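Local coordinates for vesicular integral-membrane protein VIP36 (Canis lupus familiaris, PDB 2DUP) that acts as an intracellular lectin of the early secretory pathway, binding high-mannose glycans and taking part in the transport and sorting of the glycoproteins that carry them, at residues Y39-P44 against N217-S222; D45-E50 against D213-H218; G97-S102 against L138-S143. One frame throughout, in Å; residues are numbered along the deposited sequence.

The lumenal L-type lectin domain of VIP36 illustrates how a beta sandwich is closed by contacts between residues far apart in sequence. From the N terminus, the chain first reaches 39-44, whose strand pairs with 217-222 in contact 1. Immediately afterwards, loop 45-50 meets 213-218 in contact 2, so this closure sits just inside the first and shares Asn217 and His218 with it. Contact 3, between 97-102 and 138-143, is nested within both. Contact 1 joins neighbouring strands of one sheet, contact 2 packs together two crossings between the sheets, and contact 3 ties together loops of the second sheet beside the calcium site.

Contact 1 of 3, residues Y39-P44 against N217-S222; sequences YVRLTP and NHDIIS
In one antiparallel sheet of the L-type lectin sandwich, Val40 and Ile220 form the hydrogen-bonded pair that joins strand 40-43 to strand 217-227. Val40 N donates to Ile220 O over 2.8 Å, and Ile220 N returns the bond to Val40 O. The register then slips through a classic beta bulge: Leu42 and Thr43 both face His218, and Leu42 N donates to His218 O at 2.6 Å, a bent bond. From within the bulge, Leu42 CD1 packs on Ile220 CG1 at 3.7 Å, while Thr43 OG1 shares a 2.7 Å hydrogen bond with His218 ND1 at the ring edge.

Val40, Ile220, Thr43 and His218 share one face; on the opposite face Arg41 and Asp219 run alongside each other. The arginine chain leaves with CG opposite the backbone N (chi1 -173°) and bends at chi3 (-78°), presenting its guanidinium side-on. In a salt bridge, Arg41 NE donates to Asp219 OD1 at 2.7 Å and Arg41 NH2 to Asp219 OD2 at 3.0 Å, both nearly straight and on the syn sides. Asn217 OD1 and Tyr39 OH lie over opposite guanidinium faces, both toward the rim; the Tyr39 ring stacks on the carboxylate, planes 10° apart. His73 also bonds Asp219 OD2 and takes Asn217 ND2 on its carbonyl. Gripped at both oxygens, the carboxylate is fixed in rotation, and its partners would probably favour the ionised form.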
# COMPACT_ATOMS: atom_id res chain seq x y z
N TYR A 39 6.83 -13.35 9.02
CA TYR A 39 6.05 -12.20 8.53
C TYR A 39 6.11 -10.99 9.44
O TYR A 39 6.47 -11.11 10.63
CB TYR A 39 4.58 -12.56 8.33
CG TYR A 39 3.95 -13.22 9.52
CD1 TYR A 39 3.47 -12.48 10.61
CD2 TYR A 39 3.84 -14.62 9.56
CE1 TYR A 39 2.90 -13.11 11.70
CE2 TYR A 39 3.27 -15.26 10.64
CZ TYR A 39 2.80 -14.52 11.70
OH TYR A 39 2.24 -15.19 12.77
N VAL A 40 5.72 -9.84 8.89
CA VAL A 40 5.41 -8.65 9.71
C VAL A 40 3.88 -8.55 9.83
O VAL A 40 3.20 -8.40 8.82
CB VAL A 40 6.03 -7.35 9.13
CG1 VAL A 40 5.68 -6.14 10.00
CG2 VAL A 40 7.55 -7.47 9.05
N ARG A 41 3.34 -8.70 11.04
CA ARG A 41 1.90 -8.57 11.27
C ARG A 41 1.58 -7.12 11.65
O ARG A 41 1.91 -6.67 12.74
CB ARG A 41 1.43 -9.50 12.38
CG ARG A 41 -0.06 -9.54 12.56
CD ARG A 41 -0.48 -10.88 13.09
NE ARG A 41 -0.50 -11.88 12.02
CZ ARG A 41 -0.72 -13.18 12.22
NH1 ARG A 41 -0.95 -13.64 13.45
NH2 ARG A 41 -0.72 -14.02 11.18
N LEU A 42 0.96 -6.39 10.73
CA LEU A 42 0.63 -4.99 10.98
C LEU A 42 -0.43 -4.89 12.07
O LEU A 42 -0.30 -4.09 12.96
CB LEU A 42 0.17 -4.29 9.68
CG LEU A 42 1.21 -4.24 8.54
CD1 LEU A 42 0.62 -3.73 7.20
CD2 LEU A 42 2.47 -3.48 8.92
N THR A 43 -1.49 -5.69 11.96
CA THR A 43 -2.49 -5.76 13.02
C THR A 43 -2.80 -7.23 13.29
O THR A 43 -2.86 -8.03 12.35
CB THR A 43 -3.84 -5.06 12.66
OG1 THR A 43 -4.55 -5.84 11.68
CG2 THR A 43 -3.66 -3.60 12.22
N PRO A 44 -3.01 -7.58 14.57
CA PRO A 44 -3.63 -8.85 14.86
C PRO A 44 -5.11 -8.77 14.53
O PRO A 44 -5.64 -7.66 14.26
CB PRO A 44 -3.48 -8.94 16.37
CG PRO A 44 -3.49 -7.51 16.83
CD PRO A 44 -2.66 -6.85 15.80
N ASN A 217 -6.30 -10.30 10.55
CA ASN A 217 -4.82 -10.24 10.49
C ASN A 217 -4.40 -9.58 9.19
O ASN A 217 -4.93 -9.93 8.14
CB ASN A 217 -4.20 -11.65 10.56
CG ASN A 217 -4.51 -12.34 11.82
OD1 ASN A 217 -3.95 -12.02 12.85
ND2 ASN A 217 -5.44 -13.30 11.77
N HIS A 218 -3.46 -8.62 9.28
CA HIS A 218 -2.86 -7.95 8.13
C HIS A 218 -1.35 -8.11 8.20
O HIS A 218 -0.67 -7.43 8.98
CB HIS A 218 -3.24 -6.44 8.05
CG HIS A 218 -4.72 -6.19 8.03
ND1 HIS A 218 -5.44 -5.84 9.16
CD2 HIS A 218 -5.62 -6.24 7.01
CE1 HIS A 218 -6.72 -5.72 8.84
NE2 HIS A 218 -6.86 -5.98 7.55
N ASP A 219 -0.83 -9.01 7.35
CA ASP A 219 0.59 -9.37 7.26
C ASP A 219 1.28 -8.89 5.97
O ASP A 219 0.69 -8.92 4.91
CB ASP A 219 0.78 -10.91 7.33
CG ASP A 219 0.14 -11.53 8.57
OD1 ASP A 219 -0.10 -10.79 9.55
OD2 ASP A 219 -0.17 -12.74 8.56
N ILE A 220 2.52 -8.45 6.11
CA ILE A 220 3.42 -8.17 5.01
C ILE A 220 4.54 -9.21 5.14
O ILE A 220 5.21 -9.29 6.18
CB ILE A 220 4.00 -6.73 5.05
CG1 ILE A 220 2.88 -5.65 5.02
CG2 ILE A 220 4.96 -6.51 3.91
CD1 ILE A 220 2.00 -5.60 3.76
N ILE A 221 4.69 -10.06 4.11
CA ILE A 221 5.79 -11.05 4.11
C ILE A 221 7.05 -10.39 3.53
O ILE A 221 8.13 -10.46 4.14
CB ILE A 221 5.39 -12.36 3.35
CG1 ILE A 221 3.95 -12.83 3.66
CG2 ILE A 221 6.39 -13.48 3.60
CD1 ILE A 221 3.50 -12.71 5.10
N SER A 222 6.92 -9.74 2.37
CA SER A 222 8.04 -9.03 1.75
C SER A 222 7.57 -7.87 0.88
O SER A 222 6.46 -7.85 0.38
CB SER A 222 8.88 -9.99 0.89
OG SER A 222 8.13 -10.46 -0.20

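Contact 2 of 3, residues D45-E50 against D213-H218; sequences DERSKE and DLSDNH
Asp45 and Ser215 make the stronger of two direct polar links between loop 45-50 and the segment 213-218. Ser215 OG donates to Asp45 OD1 at 2.6 Å, arriving almost in line with the C-O bond. The aspartate reaches across to it because CG swings to the far side of CA from the backbone N (chi1 -160°). Its other oxygen, OD2, has a weak bond to Thr75.

The second link uses the amide oxygen of Asn217, whose ND2 is held by the carbonyl of His73. Asp45 N makes a weak, bent bond of 3.3 Å to Asn217 OD1, and a water bridges the same two atoms, accepting from Asp45 N at 2.8 Å and donating to Asn217 OD1 at 2.7 Å. Carboxylate and amide are turned steeply against each other, their planes 72° apart.

The remaining contacts are packing. Ser215 CB rests against Glu46 O at 3.4 Å, and the stem of Arg47 runs against the carbonyl of Asp213, with Arg47 CD 3.1 Å from Asp213 O. Here the carbohydrate site begins: Ser48 belongs to it on one side, Asp213 and Leu214 on the other. A glycerol, probably from the crystallisation liquor, binds the backbone nitrogens of the latter two.

Both segments lie on crossings between the sheets of the sandwich: 45-50 leads from strand 40-43 to strand 50-55, while 213-218 ends the link that follows strand 204-210 and enters strand 217-227.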
# COMPACT_ATOMS: atom_id res chain seq x y z
N ASP A 45 -5.77 -9.93 14.60
CA ASP A 45 -7.19 -10.04 14.51
C ASP A 45 -7.84 -9.50 15.78
O ASP A 45 -8.66 -10.17 16.41
CB ASP A 45 -7.56 -11.52 14.32
CG ASP A 45 -8.92 -11.72 13.75
OD1 ASP A 45 -9.68 -10.73 13.65
OD2 ASP A 45 -9.25 -12.87 13.38
N GLU A 46 -7.48 -8.27 16.15
CA GLU A 46 -8.09 -7.58 17.27
C GLU A 46 -8.62 -6.21 16.83
O GLU A 46 -8.06 -5.58 15.92
CB GLU A 46 -7.08 -7.43 18.42
CG GLU A 46 -6.92 -8.70 19.26
CD GLU A 46 -5.51 -8.95 19.76
OE1 GLU A 46 -4.78 -7.97 20.05
OE2 GLU A 46 -5.12 -10.14 19.88
N ARG A 47 -9.68 -5.75 17.48
CA ARG A 47 -10.32 -4.47 17.13
C ARG A 47 -9.50 -3.25 17.52
O ARG A 47 -8.64 -3.32 18.40
CB ARG A 47 -11.74 -4.41 17.72
CG ARG A 47 -12.58 -5.61 17.30
CD ARG A 47 -13.98 -5.58 17.91
NE ARG A 47 -13.89 -5.68 19.37
CZ ARG A 47 -14.94 -5.72 20.19
NH1 ARG A 47 -16.19 -5.67 19.73
NH2 ARG A 47 -14.72 -5.81 21.50
N SER A 48 -9.76 -2.12 16.85
CA SER A 48 -9.15 -0.82 17.17
C SER A 48 -7.62 -0.80 17.26
O SER A 48 -7.03 -0.31 18.23
CB SER A 48 -9.81 -0.20 18.42
OG SER A 48 -11.19 -0.03 18.14
N LYS A 49 -6.99 -1.31 16.20
CA LYS A 49 -5.52 -1.33 16.08
C LYS A 49 -5.04 -0.56 14.87
O LYS A 49 -5.73 -0.47 13.88
CB LYS A 49 -5.05 -2.78 15.93
CG LYS A 49 -5.50 -3.70 17.03
CD LYS A 49 -4.91 -3.29 18.35
CE LYS A 49 -5.10 -4.37 19.38
NZ LYS A 49 -5.02 -3.81 20.74
N GLU A 50 -3.85 0.01 14.96
CA GLU A 50 -3.25 0.70 13.85
C GLU A 50 -1.77 0.38 13.92
O GLU A 50 -1.11 0.70 14.91
CB GLU A 50 -3.42 2.24 13.94
CG GLU A 50 -4.87 2.77 13.96
CD GLU A 50 -5.45 2.80 15.37
OE1 GLU A 50 -4.68 3.15 16.30
OE2 GLU A 50 -6.67 2.48 15.54
N ASP A 213 -14.25 -1.66 14.49
CA ASP A 213 -15.18 -2.52 15.21
C ASP A 213 -15.06 -3.93 14.67
O ASP A 213 -15.51 -4.89 15.29
CB ASP A 213 -16.61 -2.01 15.02
CG ASP A 213 -16.87 -0.72 15.76
OD1 ASP A 213 -16.23 -0.47 16.80
OD2 ASP A 213 -17.75 0.06 15.33
N LEU A 214 -14.46 -4.02 13.47
CA LEU A 214 -14.13 -5.28 12.80
C LEU A 214 -12.63 -5.39 12.61
O LEU A 214 -11.92 -4.38 12.55
CB LEU A 214 -14.84 -5.36 11.45
CG LEU A 214 -16.36 -5.19 11.49
CD1 LEU A 214 -16.88 -5.02 10.11
CD2 LEU A 214 -17.08 -6.35 12.22
N SER A 215 -12.14 -6.62 12.51
CA SER A 215 -10.70 -6.88 12.54
C SER A 215 -10.28 -7.96 11.54
O SER A 215 -11.10 -8.52 10.86
CB SER A 215 -10.24 -7.26 13.95
OG SER A 215 -10.85 -8.46 14.34
N ASP A 216 -8.99 -8.24 11.47
CA ASP A 216 -8.47 -9.22 10.53
C ASP A 216 -7.00 -9.20 10.80
O ASP A 216 -6.51 -8.18 11.26
CB ASP A 216 -8.66 -8.72 9.09
CG ASP A 216 -9.33 -9.70 8.20
OD1 ASP A 216 -9.55 -10.88 8.61
OD2 ASP A 216 -9.65 -9.28 7.06
N ASN A 217 -6.30 -10.30 10.55
CA ASN A 217 -4.82 -10.24 10.49
C ASN A 217 -4.40 -9.58 9.19
O ASN A 217 -4.93 -9.93 8.14
CB ASN A 217 -4.20 -11.65 10.56
CG ASN A 217 -4.51 -12.34 11.82
OD1 ASN A 217 -3.95 -12.02 12.85
ND2 ASN A 217 -5.44 -13.30 11.77
N HIS A 218 -3.46 -8.62 9.28
CA HIS A 218 -2.86 -7.95 8.13
C HIS A 218 -1.35 -8.11 8.20
O HIS A 218 -0.67 -7.43 8.98
CB HIS A 218 -3.24 -6.44 8.05
CG HIS A 218 -4.72 -6.19 8.03
ND1 HIS A 218 -5.44 -5.84 9.16
CD2 HIS A 218 -5.62 -6.24 7.01
CE1 HIS A 218 -6.72 -5.72 8.84
NE2 HIS A 218 -6.86 -5.98 7.55
O HOH W 1 -4.39 -12.17 15.52

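Contact 3 of 3, residues G97-S102 against L138-S143; sequences GPVFGS and LSYDHS
Tyr140, traced outward from its backbone, meets Val99 first and Phe100 last. The tyrosine leaves its backbone fully extended at chi1 (178°), which carries the side chain straight across toward the loop 97-102. Its CB packs on Val99 CG2 at 3.8 Å, and Val99 CG1 lies obliquely beside the base of the ring. Farther along, Tyr140 CE1 and CE2 both come near Phe100 CE2, and Tyr140 CZ meets that same Phe100 CE2 more closely, at 3.7 Å. At the tip, Tyr140 OH approaches Phe100 CZ to 3.5 Å, near the plane of the phenylalanine. The two rings thus form an offset edge-to-face pair, the edge of Phe100 toward the face of Tyr140, with centroids 5.4 Å apart and planes at 64°.

Back along the tyrosine, Tyr140 CD2 lies against one face of the His142 imidazole, over its centre. This ring, which belongs to the carbohydrate site, turns its edge to the other loop: His142 NE2 gives a weak bond of 2.8 Å to Pro98 O and shares a water with Phe100 N, at 2.8 Å from His142 NE2 and 3.1 Å from Phe100 N. Directly after Pro98 the loop makes a type I' turn from Val99 to Ser102, with reciprocal backbone bonds between those two residues.

Both segments connect consecutive strands of one sheet: 97-102 lies between strands 84-90 and 109-114, while 138-143 lies between strands 128-135 and 152-155. Phe112 of strand 109-114 meets both aromatic rings, and Asp114, a calcium ligand, touches both side chains, so the cluster packs directly beside the metal site.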
# COMPACT_ATOMS: atom_id res chain seq x y z
N GLY A 97 -3.05 7.03 12.25
CA GLY A 97 -4.25 7.77 11.95
C GLY A 97 -5.34 6.86 11.50
O GLY A 97 -5.21 5.63 11.64
N PRO A 98 -6.42 7.45 10.96
CA PRO A 98 -7.60 6.66 10.60
C PRO A 98 -7.62 6.03 9.19
O PRO A 98 -8.58 5.33 8.87
CB PRO A 98 -8.75 7.69 10.74
CG PRO A 98 -8.13 9.00 10.37
CD PRO A 98 -6.63 8.89 10.73
N VAL A 99 -6.60 6.26 8.36
CA VAL A 99 -6.66 5.74 6.99
C VAL A 99 -5.84 4.44 6.91
O VAL A 99 -4.62 4.47 6.72
CB VAL A 99 -6.23 6.81 5.94
CG1 VAL A 99 -6.41 6.28 4.51
CG2 VAL A 99 -7.05 8.12 6.16
N PHE A 100 -6.52 3.32 7.11
CA PHE A 100 -5.88 2.00 7.21
C PHE A 100 -4.62 2.07 8.07
O PHE A 100 -3.55 1.63 7.66
CB PHE A 100 -5.59 1.46 5.80
CG PHE A 100 -6.81 1.45 4.94
CD1 PHE A 100 -7.70 0.40 5.01
CD2 PHE A 100 -7.11 2.52 4.12
CE1 PHE A 100 -8.86 0.41 4.22
CE2 PHE A 100 -8.28 2.54 3.34
CZ PHE A 100 -9.15 1.48 3.39
N GLY A 101 -4.76 2.72 9.24
CA GLY A 101 -3.70 2.81 10.25
C GLY A 101 -2.80 4.03 10.20
O GLY A 101 -2.02 4.24 11.12
N SER A 102 -2.92 4.85 9.16
CA SER A 102 -1.99 5.96 8.94
C SER A 102 -2.69 7.33 8.80
O SER A 102 -3.91 7.41 8.67
CB SER A 102 -1.15 5.65 7.69
OG SER A 102 -0.14 6.63 7.49
N LEU A 138 -7.06 16.52 0.65
CA LEU A 138 -8.12 15.54 0.61
C LEU A 138 -8.11 14.67 1.84
O LEU A 138 -7.06 14.32 2.40
CB LEU A 138 -8.01 14.65 -0.64
CG LEU A 138 -7.75 15.34 -2.00
CD1 LEU A 138 -7.56 14.30 -3.12
CD2 LEU A 138 -8.87 16.30 -2.30
N SER A 139 -9.31 14.33 2.24
CA SER A 139 -9.52 13.48 3.35
C SER A 139 -10.17 12.22 2.76
O SER A 139 -11.05 12.33 1.91
CB SER A 139 -10.46 14.19 4.31
OG SER A 139 -10.72 13.35 5.41
N TYR A 140 -9.73 11.04 3.20
CA TYR A 140 -10.36 9.79 2.84
C TYR A 140 -11.69 9.69 3.62
O TYR A 140 -11.69 9.75 4.84
CB TYR A 140 -9.41 8.61 3.17
CG TYR A 140 -9.99 7.26 2.88
CD1 TYR A 140 -9.91 6.71 1.60
CD2 TYR A 140 -10.62 6.53 3.88
CE1 TYR A 140 -10.45 5.48 1.32
CE2 TYR A 140 -11.18 5.29 3.61
CZ TYR A 140 -11.09 4.76 2.32
OH TYR A 140 -11.65 3.54 2.04
N ASP A 141 -12.80 9.57 2.90
CA ASP A 141 -14.14 9.48 3.52
C ASP A 141 -14.54 8.00 3.70
O ASP A 141 -14.86 7.31 2.75
CB ASP A 141 -15.18 10.24 2.67
CG ASP A 141 -16.60 10.21 3.26
OD1 ASP A 141 -17.51 10.77 2.61
OD2 ASP A 141 -16.83 9.64 4.36
N HIS A 142 -14.53 7.54 4.94
CA HIS A 142 -14.78 6.12 5.24
C HIS A 142 -16.20 5.73 4.90
O HIS A 142 -16.43 4.67 4.30
CB HIS A 142 -14.53 5.87 6.71
CG HIS A 142 -13.09 5.84 7.07
ND1 HIS A 142 -12.37 6.97 7.38
CD2 HIS A 142 -12.22 4.80 7.15
CE1 HIS A 142 -11.12 6.64 7.65
NE2 HIS A 142 -11.01 5.33 7.51
N SER A 143 -17.15 6.59 5.28
CA SER A 143 -18.59 6.35 5.11
C SER A 143 -18.97 6.03 3.66
O SER A 143 -19.97 5.36 3.39
CB SER A 143 -19.41 7.55 5.62
OG SER A 143 -19.36 8.63 4.70
O HOH W 2 -9.59 2.87 7.53